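Local coordinates for guanine nucleotide exchange protein (Legionella pneumophila, PDB 1XSZ), which probably acts as a guanine nucleotide exchange factor for ADP-ribosylation factors, with a Sec7 domain whose active site lies under a C-terminal cap, at residues I15-A20 with I26-E31; D56-G61 with V199-G204; K76-Q81 with L97-L102; Q140-N145 with K251-F256; V296-G301 with A311-D316. All blocks are in the same frame, centred on the assembly; numbering follows the deposited sequence.

Interactions 1 and 3 lie within the helical Sec7 domain, and interaction 5 within the capping domain. Interactions 2 and 4 tie the two together. Along the chain, interaction 1 closes first. Interaction 3 is nested inside the long loop closed by interaction 2, and interaction 4 alternates with interaction 2. Helix 57-64 links the first three: Phe18 of interaction 1 packs on it, interaction 2 starts from it, and Lys101 of interaction 3 packs on its Leu57 and Glu58. Val199 N also bonds to Leu102 O. Interactions 2 and 4 have centres about 22 Å apart, so the cap meets the Sec7 domain at two separate places. Interaction 5 reaches interaction 2 through Gln299 and Pro203.

Interaction 1. Residues I15-A20 with I26-E31; sequences IEAFNA and INKIKE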
# COMPACT_ATOMS: atom_id res chain seq x y z
N ILE A 15 19.93 -0.06 -13.15
CA ILE A 15 18.67 0.49 -13.62
C ILE A 15 17.94 -0.49 -14.54
O ILE A 15 16.76 -0.77 -14.34
CB ILE A 15 18.90 1.82 -14.38
CG1 ILE A 15 19.33 2.91 -13.38
CG2 ILE A 15 17.64 2.24 -15.12
CD1 ILE A 15 19.83 4.17 -14.04
N GLU A 16 18.66 -1.02 -15.52
CA GLU A 16 18.07 -1.97 -16.46
C GLU A 16 17.51 -3.19 -15.73
O GLU A 16 16.40 -3.64 -16.02
CB GLU A 16 19.12 -2.41 -17.48
CG GLU A 16 18.65 -3.51 -18.42
CD GLU A 16 19.71 -3.92 -19.41
OE1 GLU A 16 20.84 -4.26 -18.98
OE2 GLU A 16 19.43 -3.91 -20.63
N ALA A 17 18.28 -3.72 -14.79
CA ALA A 17 17.85 -4.89 -14.04
C ALA A 17 16.64 -4.58 -13.17
O ALA A 17 15.68 -5.36 -13.13
CB ALA A 17 18.99 -5.41 -13.18
N PHE A 18 16.68 -3.45 -12.48
CA PHE A 18 15.58 -3.06 -11.60
C PHE A 18 14.25 -2.90 -12.32
O PHE A 18 13.24 -3.45 -11.90
CB PHE A 18 15.91 -1.74 -10.88
CG PHE A 18 14.87 -1.33 -9.87
CD1 PHE A 18 14.90 -1.83 -8.58
CD2 PHE A 18 13.83 -0.49 -10.24
CE1 PHE A 18 13.91 -1.50 -7.66
CE2 PHE A 18 12.83 -0.15 -9.33
CZ PHE A 18 12.87 -0.65 -8.04
N ASN A 19 14.25 -2.13 -13.41
CA ASN A 19 13.01 -1.91 -14.13
C ASN A 19 12.40 -3.18 -14.71
O ASN A 19 11.18 -3.32 -14.75
CB ASN A 19 13.22 -0.86 -15.23
CG ASN A 19 13.53 0.52 -14.66
OD1 ASN A 19 13.23 0.80 -13.50
ND2 ASN A 19 14.11 1.38 -15.48
N ALA A 20 13.24 -4.12 -15.14
CA ALA A 20 12.75 -5.38 -15.69
C ALA A 20 12.19 -6.25 -14.57
O ALA A 20 11.13 -6.86 -14.70
CB ALA A 20 13.86 -6.10 -16.42
N ILE A 26 17.76 -4.85 -7.01
CA ILE A 26 18.09 -4.76 -5.59
C ILE A 26 19.25 -5.72 -5.28
O ILE A 26 20.20 -5.35 -4.60
CB ILE A 26 16.87 -5.13 -4.71
CG1 ILE A 26 15.77 -4.07 -4.89
CG2 ILE A 26 17.28 -5.25 -3.25
CD1 ILE A 26 16.16 -2.68 -4.42
N ASN A 27 19.16 -6.94 -5.80
CA ASN A 27 20.21 -7.93 -5.57
C ASN A 27 21.55 -7.47 -6.12
O ASN A 27 22.59 -7.71 -5.50
CB ASN A 27 19.82 -9.27 -6.19
CG ASN A 27 18.77 -10.01 -5.37
OD1 ASN A 27 18.24 -11.03 -5.79
ND2 ASN A 27 18.49 -9.49 -4.18
N LYS A 28 21.54 -6.80 -7.27
CA LYS A 28 22.78 -6.32 -7.86
C LYS A 28 23.43 -5.27 -6.95
O LYS A 28 24.64 -5.29 -6.74
CB LYS A 28 22.52 -5.72 -9.24
CG LYS A 28 22.25 -6.75 -10.32
CD LYS A 28 22.14 -6.11 -11.69
CE LYS A 28 22.04 -7.16 -12.79
NZ LYS A 28 20.86 -8.06 -12.60
N ILE A 29 22.62 -4.37 -6.42
CA ILE A 29 23.13 -3.34 -5.52
C ILE A 29 23.74 -4.01 -4.29
O ILE A 29 24.83 -3.65 -3.86
CB ILE A 29 22.02 -2.37 -5.06
CG1 ILE A 29 21.54 -1.52 -6.24
CG2 ILE A 29 22.54 -1.47 -3.93
CD1 ILE A 29 20.33 -0.66 -5.92
N LYS A 30 23.03 -4.98 -3.74
CA LYS A 30 23.50 -5.70 -2.56
C LYS A 30 24.80 -6.44 -2.83
O LYS A 30 25.67 -6.51 -1.97
CB LYS A 30 22.42 -6.67 -2.07
CG LYS A 30 21.15 -5.98 -1.59
CD LYS A 30 20.06 -6.97 -1.20
CE LYS A 30 20.46 -7.82 -0.00
NZ LYS A 30 19.34 -8.70 0.43
N GLU A 31 24.95 -6.99 -4.04
CA GLU A 31 26.17 -7.71 -4.38
C GLU A 31 27.36 -6.77 -4.43
O GLU A 31 28.45 -7.09 -3.96
CB GLU A 31 26.01 -8.43 -5.73
CG GLU A 31 24.98 -9.55 -5.70
CD GLU A 31 24.93 -10.32 -7.00
OE1 GLU A 31 24.63 -9.71 -8.05
OE2 GLU A 31 25.19 -11.55 -6.97
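This contact belongs to a pair of consecutive helices near the start of the Sec7 domain, where helix 11-20 turns directly into helix 22-35. Phe18 and Ile26 meet on one part of the interface, and Ala17 and Lys28 on another.

The first pair is apolar and buried, and it is the firm part of the contact. Phe18 and Ile26 lie side by side and point the same way. The ring of Phe18 swings away from its own backbone N (chi1 -176°), which carries it to the side where helices 40-50 and 57-64 pack. Ile26 CD1 comes to the ring edge, near its plane, 4.1 Å from Phe18 CE1. The closest atoms here are thus a methyl and an aromatic carbon, and the methyl meets the rim of the ring.

The second pair is less certain, because Lys28 is modelled in two conformers. In one of them the aliphatic chain runs across to Ala17, and a bend at the last torsion (chi4 59°) brings the tip alongside the methyl group. Lys28 NZ is then 3.3 Å from Ala17 CB. Ala17 supplies no polar side-chain partner. Lys28 also touches Glu13 of the first helix.

The two helices are thus joined by a few side chains, and other helices complete the packing. Phe18 packs on Ala59 and Val60 of helix 57-64. Ile26 rests on Ile44 and Phe48 of helix 40-50 and on Tyr63 of helix 57-64.

Interaction 2. Residues D56-G61 with V199-G204; sequences DLEAVG and VKTSPG
Glu58 and Val199 form a contact between the Sec7 domain and the loop 199-204 that runs into strand 204-208. Glu58 sits in the first turn of helix 57-64. The tight part is the packing of these two side chains, which pass at a slant. Val199 CG1 lies against the stem of the glutamate, 3.8 Å from Glu58 CG and just as far from Glu58 CD. A carboxylate oxygen comes closer still, with Glu58 OE2 3.6 Å from Val199 CA. Val199 N is bonded to Leu102 O, which ties the loop to the chain after helix 89-98. Glu58 OE1 is held by a salt bridge with Lys325, whose NZ also bonds to Thr201 O.

The loose, solvent side is the edge by Lys200. A water bridges Glu58 OE2 and Lys200 N, which are 3.8 Å apart. It donates to Glu58 OE2 at 2.5 Å and accepts from Lys200 N at 2.7 Å. The exposed chain of Lys200 adds little.

The helix start is capped from within. Asp56 is the N-cap, and its OD2 accepts a weak bond from Glu58 N. A straighter one comes from Ala59 N, 3.1 Å from Asp56 OD2, which meets the oxygen from above the carboxylate plane.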
# COMPACT_ATOMS: atom_id res chain seq x y z
N ASP A 56 11.51 2.81 -12.38
CA ASP A 56 10.07 2.58 -12.36
C ASP A 56 9.68 3.01 -10.95
O ASP A 56 9.92 2.27 -9.98
CB ASP A 56 9.80 1.09 -12.58
CG ASP A 56 8.34 0.71 -12.36
OD1 ASP A 56 7.99 -0.45 -12.68
OD2 ASP A 56 7.55 1.54 -11.87
N LEU A 57 9.09 4.19 -10.83
CA LEU A 57 8.74 4.70 -9.52
C LEU A 57 7.59 3.97 -8.84
O LEU A 57 7.45 4.03 -7.62
CB LEU A 57 8.44 6.20 -9.60
CG LEU A 57 9.68 7.03 -9.99
CD1 LEU A 57 9.32 8.51 -9.99
CD2 LEU A 57 10.82 6.75 -9.02
N GLU A 58 6.77 3.27 -9.61
CA GLU A 58 5.70 2.50 -8.99
C GLU A 58 6.38 1.38 -8.22
O GLU A 58 6.02 1.09 -7.08
CB GLU A 58 4.74 1.93 -10.04
CG GLU A 58 4.11 3.00 -10.92
CD GLU A 58 2.81 2.54 -11.57
OE1 GLU A 58 2.65 1.32 -11.79
OE2 GLU A 58 1.96 3.40 -11.86
N ALA A 59 7.39 0.77 -8.84
CA ALA A 59 8.15 -0.31 -8.21
C ALA A 59 8.97 0.20 -7.03
O ALA A 59 9.11 -0.50 -6.03
CB ALA A 59 9.07 -0.97 -9.24
N VAL A 60 9.51 1.41 -7.14
CA VAL A 60 10.28 1.99 -6.04
C VAL A 60 9.35 2.20 -4.85
O VAL A 60 9.67 1.84 -3.71
CB VAL A 60 10.90 3.34 -6.46
CG1 VAL A 60 11.46 4.06 -5.24
CG2 VAL A 60 12.01 3.11 -7.47
N GLY A 61 8.19 2.78 -5.12
CA GLY A 61 7.22 3.03 -4.07
C GLY A 61 6.74 1.73 -3.44
O GLY A 61 6.52 1.66 -2.23
N VAL A 199 -0.52 5.01 -7.98
CA VAL A 199 -0.28 4.06 -9.06
C VAL A 199 -1.66 3.71 -9.61
O VAL A 199 -2.65 3.75 -8.88
CB VAL A 199 0.39 2.76 -8.53
CG1 VAL A 199 1.75 3.08 -7.94
CG2 VAL A 199 -0.50 2.09 -7.48
N LYS A 200 -1.74 3.37 -10.90
CA LYS A 200 -3.03 3.02 -11.48
C LYS A 200 -3.38 1.56 -11.22
O LYS A 200 -4.56 1.19 -11.21
CB LYS A 200 -3.04 3.30 -12.99
CG LYS A 200 -1.97 2.55 -13.78
CD LYS A 200 -2.04 2.89 -15.27
CE LYS A 200 -1.80 4.37 -15.52
NZ LYS A 200 -1.89 4.72 -16.96
N THR A 201 -2.36 0.74 -10.99
CA THR A 201 -2.55 -0.68 -10.71
C THR A 201 -1.65 -1.12 -9.56
O THR A 201 -0.62 -0.52 -9.30
CB THR A 201 -2.21 -1.55 -11.94
OG1 THR A 201 -0.82 -1.39 -12.27
CG2 THR A 201 -3.06 -1.15 -13.14
N SER A 202 -2.06 -2.19 -8.88
CA SER A 202 -1.29 -2.72 -7.75
C SER A 202 -0.83 -4.15 -8.02
O SER A 202 -1.41 -4.86 -8.86
CB SER A 202 -2.15 -2.70 -6.48
OG SER A 202 -2.50 -1.37 -6.13
N PRO A 203 0.23 -4.60 -7.34
CA PRO A 203 0.74 -5.96 -7.53
C PRO A 203 -0.33 -7.03 -7.31
O PRO A 203 -1.21 -6.88 -6.46
CB PRO A 203 1.86 -6.07 -6.50
CG PRO A 203 2.32 -4.65 -6.34
CD PRO A 203 1.04 -3.86 -6.35
N GLY A 204 -0.25 -8.09 -8.11
CA GLY A 204 -1.18 -9.20 -7.98
C GLY A 204 -2.38 -9.14 -8.89
O GLY A 204 -2.33 -8.59 -9.98
O HOH W 1 -0.09 4.67 -12.67

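Interaction 3. Residues K76-Q81 with L97-L102; sequences KAFTSQ and LKTFKL
Phe78 and Phe100 meet in the hydrophobic core of the all-helical Sec7 domain. Phe78 stands on the last turns of helix 69-80, and Phe100 follows helix 89-98 in the chain.

The aromatic contact comes first. The ring centroids are 5.7 Å apart and the planes make an angle of 44°, so the pair is oblique. The two side chains slide past each other in opposite directions. One corner of Phe78, CE1, lies against the CE2-CZ side of Phe100: Phe78 CE1 is 3.7 Å from Phe100 CE2 and 3.8 Å from Phe100 CZ. Phe78 reaches across because its ring is turned away from its own backbone N (chi1 -179°). Each ring has a further aromatic partner. Phe78 stacks with His49, and Phe100 makes an edge-to-face pair with Phe96.

Other apolar side chains surround the pair. Leu64 of helix 57-64 touches both rings. Leu112 of helix 106-123 lies on Phe100, while Ala45 and Phe48 of helix 40-50 lie on Phe78. The contact therefore joins several helices of the domain.

Beside the rings sits a threonine with one polar bond, from Thr99 OG1 to Thr95 O, four residues back. This bond is consistent with the rotation that turns the methyl to the edge of Phe78, where Thr99 CG2 lies near the ring plane, 4.1 Å from Phe78 CZ.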
# COMPACT_ATOMS: atom_id res chain seq x y z
N LYS A 76 13.46 3.77 6.01
CA LYS A 76 13.92 4.67 7.06
C LYS A 76 15.09 5.51 6.54
O LYS A 76 15.15 6.71 6.79
CB LYS A 76 14.35 3.87 8.30
CG LYS A 76 14.51 4.73 9.54
CD LYS A 76 14.80 3.90 10.78
CE LYS A 76 14.83 4.77 12.02
NZ LYS A 76 15.78 5.91 11.87
N ALA A 77 16.00 4.88 5.81
CA ALA A 77 17.14 5.60 5.26
C ALA A 77 16.68 6.58 4.18
O ALA A 77 17.13 7.72 4.13
CB ALA A 77 18.15 4.61 4.67
N PHE A 78 15.75 6.13 3.34
CA PHE A 78 15.22 6.95 2.26
C PHE A 78 14.61 8.24 2.79
O PHE A 78 14.88 9.32 2.28
CB PHE A 78 14.18 6.14 1.48
CG PHE A 78 13.57 6.87 0.31
CD1 PHE A 78 12.39 7.59 0.45
CD2 PHE A 78 14.18 6.81 -0.95
CE1 PHE A 78 11.82 8.24 -0.64
CE2 PHE A 78 13.62 7.46 -2.04
CZ PHE A 78 12.44 8.18 -1.89
N THR A 79 13.79 8.12 3.82
CA THR A 79 13.15 9.29 4.40
C THR A 79 14.14 10.16 5.18
O THR A 79 14.03 11.38 5.18
CB THR A 79 11.98 8.86 5.29
OG1 THR A 79 11.05 8.10 4.51
CG2 THR A 79 11.27 10.08 5.86
N SER A 80 15.12 9.52 5.82
CA SER A 80 16.12 10.25 6.59
C SER A 80 17.00 11.09 5.67
O SER A 80 17.56 12.10 6.10
CB SER A 80 16.99 9.27 7.38
OG SER A 80 16.23 8.58 8.35
N GLN A 81 17.11 10.67 4.42
CA GLN A 81 17.93 11.39 3.44
C GLN A 81 17.22 12.62 2.88
O GLN A 81 17.80 13.37 2.09
CB GLN A 81 18.33 10.43 2.31
CG GLN A 81 19.30 9.35 2.77
CD GLN A 81 19.42 8.20 1.80
OE1 GLN A 81 18.74 8.15 0.77
NE2 GLN A 81 20.29 7.24 2.12
N LEU A 97 4.72 13.33 0.42
CA LEU A 97 3.72 12.62 -0.37
C LEU A 97 3.92 12.75 -1.88
O LEU A 97 3.69 11.80 -2.62
CB LEU A 97 2.31 13.07 0.02
CG LEU A 97 1.92 12.73 1.46
CD1 LEU A 97 0.61 13.43 1.80
CD2 LEU A 97 1.81 11.22 1.64
N LYS A 98 4.35 13.93 -2.32
CA LYS A 98 4.56 14.17 -3.75
C LYS A 98 5.79 13.44 -4.31
O LYS A 98 5.95 13.33 -5.53
CB LYS A 98 4.68 15.69 -3.99
CG LYS A 98 5.01 16.10 -5.42
CD LYS A 98 4.97 17.62 -5.56
CE LYS A 98 5.94 18.30 -4.60
NZ LYS A 98 7.36 17.92 -4.87
N THR A 99 6.63 12.93 -3.42
CA THR A 99 7.85 12.22 -3.81
C THR A 99 7.60 10.85 -4.43
O THR A 99 8.40 10.35 -5.23
CB THR A 99 8.78 12.02 -2.58
OG1 THR A 99 9.14 13.30 -2.04
CG2 THR A 99 10.05 11.27 -2.97
N PHE A 100 6.46 10.24 -4.10
CA PHE A 100 6.15 8.90 -4.57
C PHE A 100 5.06 8.76 -5.61
O PHE A 100 4.25 9.66 -5.83
CB PHE A 100 5.67 8.02 -3.41
CG PHE A 100 6.55 8.05 -2.19
CD1 PHE A 100 6.40 9.04 -1.22
CD2 PHE A 100 7.50 7.06 -2.00
CE1 PHE A 100 7.19 9.03 -0.07
CE2 PHE A 100 8.29 7.04 -0.86
CZ PHE A 100 8.14 8.03 0.11
N LYS A 101 5.06 7.59 -6.25
CA LYS A 101 3.96 7.18 -7.11
C LYS A 101 3.40 6.31 -5.98
O LYS A 101 3.86 5.19 -5.71
CB LYS A 101 4.43 6.35 -8.30
CG LYS A 101 4.90 7.24 -9.45
CD LYS A 101 4.91 6.50 -10.79
CE LYS A 101 5.27 7.44 -11.93
NZ LYS A 101 5.21 6.74 -13.24
N LEU A 102 2.45 6.89 -5.26
CA LEU A 102 1.88 6.25 -4.08
C LEU A 102 1.16 4.95 -4.30
O LEU A 102 0.39 4.80 -5.25
CB LEU A 102 0.93 7.23 -3.39
CG LEU A 102 1.56 8.51 -2.82
CD1 LEU A 102 0.48 9.56 -2.59
CD2 LEU A 102 2.32 8.19 -1.55

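Interaction 4. Residues Q140-N145 with K251-F256; sequences QTIMLN and KSWLSF
Met143 and Trp253 mark the closest backbone approach between helix 140-145 and helix 252-256, which run nearly parallel at 23° with their axes 10.3 Å apart. This is a helix-helix contact between the Sec7 domain and the capping domain. It is one of the places where the cap is held against the helices of the Sec7 domain.

Met143 carries the contact and enters between Trp253 and Phe256, one helical turn apart. The bend at its last torsion (chi3 -67°) turns CE back beside its own helix, while the sulfur makes the closer approach to the tryptophan. It touches the residue at its CB rather than at its rings. Met143 SD is 3.7 Å from Trp253 CB.

The indole lies along helix 131-149, the helix that also carries Met143. It stacks with Phe139, and its NE1 bonds to the hydroxyl of Tyr135. Ile142 CG2 reaches it more loosely, 4.4 Å from Trp253 CZ3. Lys251, at the N-cap, adds a salt bridge to Asp110 of helix 106-123.

Phe256 receives the rest of Met143 and is itself stacked with Phe285. The methionine lies across the ring, with Met143 CG 3.6 Å from Phe256 CD1. Its sulfur makes a Met-aromatic contact over one face, offset toward the rim, with Met143 SD 4.0 Å from the Phe256 centroid.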
# COMPACT_ATOMS: atom_id res chain seq x y z
N GLN A 140 -4.50 12.79 10.14
CA GLN A 140 -5.63 13.69 10.29
C GLN A 140 -5.56 14.74 9.17
O GLN A 140 -6.57 15.10 8.59
CB GLN A 140 -5.61 14.38 11.67
CG GLN A 140 -5.97 13.49 12.85
CD GLN A 140 -7.44 13.10 12.87
OE1 GLN A 140 -8.30 13.86 12.44
NE2 GLN A 140 -7.73 11.93 13.41
N THR A 141 -4.35 15.22 8.86
CA THR A 141 -4.19 16.21 7.80
C THR A 141 -4.53 15.61 6.44
O THR A 141 -5.13 16.27 5.60
CB THR A 141 -2.75 16.78 7.79
OG1 THR A 141 -2.47 17.35 9.08
CG2 THR A 141 -2.61 17.87 6.73
N ILE A 142 -4.16 14.34 6.23
CA ILE A 142 -4.50 13.67 4.98
C ILE A 142 -6.03 13.56 4.87
O ILE A 142 -6.59 13.80 3.80
CB ILE A 142 -3.81 12.29 4.91
CG1 ILE A 142 -2.31 12.50 4.70
CG2 ILE A 142 -4.40 11.45 3.77
CD1 ILE A 142 -1.48 11.26 4.89
N MET A 143 -6.70 13.20 5.96
CA MET A 143 -8.16 13.12 5.90
C MET A 143 -8.76 14.51 5.67
O MET A 143 -9.72 14.66 4.92
CB MET A 143 -8.75 12.56 7.21
CG MET A 143 -8.54 11.07 7.42
SD MET A 143 -9.56 10.39 8.76
CE MET A 143 -8.86 11.19 10.17
N LEU A 144 -8.19 15.51 6.33
CA LEU A 144 -8.69 16.87 6.20
C LEU A 144 -8.55 17.37 4.76
O LEU A 144 -9.40 18.12 4.26
CB LEU A 144 -7.95 17.80 7.17
CG LEU A 144 -8.43 19.25 7.24
CD1 LEU A 144 -9.91 19.30 7.61
CD2 LEU A 144 -7.60 20.00 8.27
N ASN A 145 -7.47 16.97 4.09
CA ASN A 145 -7.27 17.36 2.69
C ASN A 145 -8.45 16.88 1.84
O ASN A 145 -8.98 17.63 1.03
CB ASN A 145 -5.94 16.78 2.19
CG ASN A 145 -5.69 17.06 0.73
OD1 ASN A 145 -5.76 16.16 -0.12
ND2 ASN A 145 -5.39 18.31 0.42
N LYS A 251 -7.88 0.35 9.96
CA LYS A 251 -7.85 1.52 10.83
C LYS A 251 -8.94 2.42 10.27
O LYS A 251 -9.13 2.50 9.05
CB LYS A 251 -6.50 2.22 10.76
CG LYS A 251 -5.37 1.44 11.42
CD LYS A 251 -4.05 2.20 11.34
CE LYS A 251 -2.94 1.39 11.98
NZ LYS A 251 -1.63 2.09 11.89
N SER A 252 -9.66 3.11 11.14
CA SER A 252 -10.73 3.98 10.69
C SER A 252 -10.30 5.01 9.66
O SER A 252 -11.01 5.24 8.69
CB SER A 252 -11.39 4.70 11.88
OG SER A 252 -10.50 5.61 12.50
N TRP A 253 -9.13 5.62 9.85
CA TRP A 253 -8.69 6.63 8.89
C TRP A 253 -8.40 6.05 7.51
O TRP A 253 -8.58 6.74 6.52
CB TRP A 253 -7.49 7.44 9.43
CG TRP A 253 -6.11 6.85 9.26
CD1 TRP A 253 -5.42 6.10 10.16
CD2 TRP A 253 -5.23 7.05 8.15
NE1 TRP A 253 -4.16 5.83 9.70
CE2 TRP A 253 -4.01 6.40 8.46
CE3 TRP A 253 -5.34 7.73 6.92
CZ2 TRP A 253 -2.91 6.41 7.59
CZ3 TRP A 253 -4.25 7.73 6.06
CH2 TRP A 253 -3.05 7.08 6.40
N LEU A 254 -7.97 4.79 7.46
CA LEU A 254 -7.70 4.15 6.17
C LEU A 254 -9.02 3.82 5.47
O LEU A 254 -9.09 3.84 4.24
CB LEU A 254 -6.84 2.90 6.37
CG LEU A 254 -5.40 3.22 6.80
CD1 LEU A 254 -4.64 1.94 7.13
CD2 LEU A 254 -4.70 3.98 5.68
N SER A 255 -10.05 3.50 6.25
CA SER A 255 -11.36 3.21 5.69
C SER A 255 -11.91 4.50 5.07
O SER A 255 -12.48 4.49 3.98
CB SER A 255 -12.30 2.71 6.79
OG SER A 255 -13.62 2.52 6.30
N PHE A 256 -11.73 5.61 5.78
CA PHE A 256 -12.17 6.93 5.32
C PHE A 256 -11.43 7.33 4.05
O PHE A 256 -12.03 7.70 3.04
CB PHE A 256 -11.89 7.93 6.46
CG PHE A 256 -12.16 9.38 6.12
CD1 PHE A 256 -11.30 10.10 5.29
CD2 PHE A 256 -13.23 10.05 6.72
CE1 PHE A 256 -11.50 11.47 5.07
CE2 PHE A 256 -13.44 11.41 6.50
CZ PHE A 256 -12.57 12.13 5.68

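Interaction 5. Residues V296-G301 with A311-D316; sequences VIIQPG and AKAAAD
Ile298 points from its strand at the helix that covers it, and Ala313 and Ala314 receive it. The contact is the packing of a helix on a β-sheet inside the capping domain. Strand 295-300 supplies the isoleucine and helix 306-315 the alanines.

The isoleucine does its work with one methyl. CG1 lies opposite the carbonyl carbon (chi1 -57°), and the chain then runs on extended (chi2 176°), which sends CD1 out to the helix. There it meets the backbone as much as the side chains. Ile298 CD1 is 3.6 Å from Ala314 CA and equally close to Ala314 N. It is 4.0 Å from Ala313 C.

The two alanines are set differently toward it. The CB bond of Ala313 is directed at the strand, yet its methyl is the farther one, with Ala313 CB 4.2 Å from Ile298 CD1. Ala314 points its CB bond across the line of approach, and Ala314 CB is 3.9 Å from Ile298 CD1. With such short side chains, the methyl of Ile298 can reach the peptide between them.

In the sheet, Ile298 is backbone-bonded to Tyr205 of strand 204-208, and strand 274-280 pairs on the opposite edge. Tyr205 also packs on Ala311 and Ala314. Helix 332-351 packs against both the helix and the strand, touching Ala311 through Ala338 and Pro300 through Leu335.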
# COMPACT_ATOMS: atom_id res chain seq x y z
N VAL A 296 -10.94 -5.76 -5.00
CA VAL A 296 -10.41 -6.90 -4.28
C VAL A 296 -9.02 -7.10 -4.87
O VAL A 296 -8.86 -7.20 -6.09
CB VAL A 296 -11.25 -8.18 -4.49
CG1 VAL A 296 -10.57 -9.36 -3.81
CG2 VAL A 296 -12.66 -7.98 -3.92
N ILE A 297 -8.00 -7.10 -4.01
CA ILE A 297 -6.62 -7.28 -4.45
C ILE A 297 -6.10 -8.56 -3.81
O ILE A 297 -6.09 -8.69 -2.58
CB ILE A 297 -5.74 -6.08 -4.02
CG1 ILE A 297 -6.27 -4.79 -4.66
CG2 ILE A 297 -4.30 -6.33 -4.45
CD1 ILE A 297 -5.53 -3.53 -4.23
N ILE A 298 -5.68 -9.50 -4.65
CA ILE A 298 -5.19 -10.80 -4.20
C ILE A 298 -3.72 -10.95 -4.56
O ILE A 298 -3.35 -10.82 -5.73
CB ILE A 298 -6.00 -11.94 -4.85
CG1 ILE A 298 -7.48 -11.75 -4.53
CG2 ILE A 298 -5.50 -13.29 -4.36
CD1 ILE A 298 -8.40 -12.76 -5.21
N GLN A 299 -2.89 -11.22 -3.56
CA GLN A 299 -1.45 -11.35 -3.79
C GLN A 299 -0.86 -12.61 -3.19
O GLN A 299 -1.12 -12.95 -2.04
CB GLN A 299 -0.73 -10.14 -3.19
CG GLN A 299 -1.20 -8.81 -3.74
CD GLN A 299 -0.67 -7.62 -2.97
OE1 GLN A 299 -0.28 -7.73 -1.81
NE2 GLN A 299 -0.67 -6.46 -3.61
N PRO A 300 -0.06 -13.34 -3.98
CA PRO A 300 0.56 -14.56 -3.46
C PRO A 300 1.77 -14.20 -2.60
O PRO A 300 2.44 -13.20 -2.86
CB PRO A 300 0.95 -15.31 -4.73
CG PRO A 300 1.30 -14.19 -5.67
CD PRO A 300 0.21 -13.17 -5.42
N GLY A 301 2.04 -15.02 -1.59
CA GLY A 301 3.19 -14.78 -0.74
C GLY A 301 4.45 -15.29 -1.41
O GLY A 301 4.40 -15.79 -2.53
N ALA A 311 -4.10 -17.71 -7.15
CA ALA A 311 -4.78 -17.90 -8.43
C ALA A 311 -6.14 -18.58 -8.24
O ALA A 311 -7.11 -18.23 -8.91
CB ALA A 311 -3.92 -18.72 -9.37
N LYS A 312 -6.20 -19.54 -7.33
CA LYS A 312 -7.45 -20.24 -7.06
C LYS A 312 -8.49 -19.29 -6.48
O LYS A 312 -9.65 -19.30 -6.87
CB LYS A 312 -7.22 -21.40 -6.09
CG LYS A 312 -6.46 -22.57 -6.69
CD LYS A 312 -6.27 -23.68 -5.67
CE LYS A 312 -5.42 -24.80 -6.25
NZ LYS A 312 -5.19 -25.89 -5.26
N ALA A 313 -8.06 -18.45 -5.54
CA ALA A 313 -8.99 -17.50 -4.95
C ALA A 313 -9.53 -16.55 -6.02
O ALA A 313 -10.73 -16.32 -6.12
CB ALA A 313 -8.30 -16.72 -3.83
N ALA A 314 -8.63 -16.01 -6.85
CA ALA A 314 -9.04 -15.09 -7.90
C ALA A 314 -9.96 -15.76 -8.92
O ALA A 314 -10.94 -15.17 -9.38
CB ALA A 314 -7.80 -14.52 -8.60
N ALA A 315 -9.64 -17.00 -9.27
CA ALA A 315 -10.44 -17.74 -10.25
C ALA A 315 -11.81 -18.14 -9.73
O ALA A 315 -12.71 -18.41 -10.53
CB ALA A 315 -9.68 -18.97 -10.71
N ASP A 316 -11.98 -18.18 -8.41
CA ASP A 316 -13.27 -18.57 -7.83
C ASP A 316 -14.36 -17.52 -8.00
O ASP A 316 -15.54 -17.80 -7.81
CB ASP A 316 -13.10 -18.92 -6.35
CG ASP A 316 -12.63 -20.34 -6.14
OD1 ASP A 316 -12.63 -21.13 -7.12
OD2 ASP A 316 -12.26 -20.70 -5.00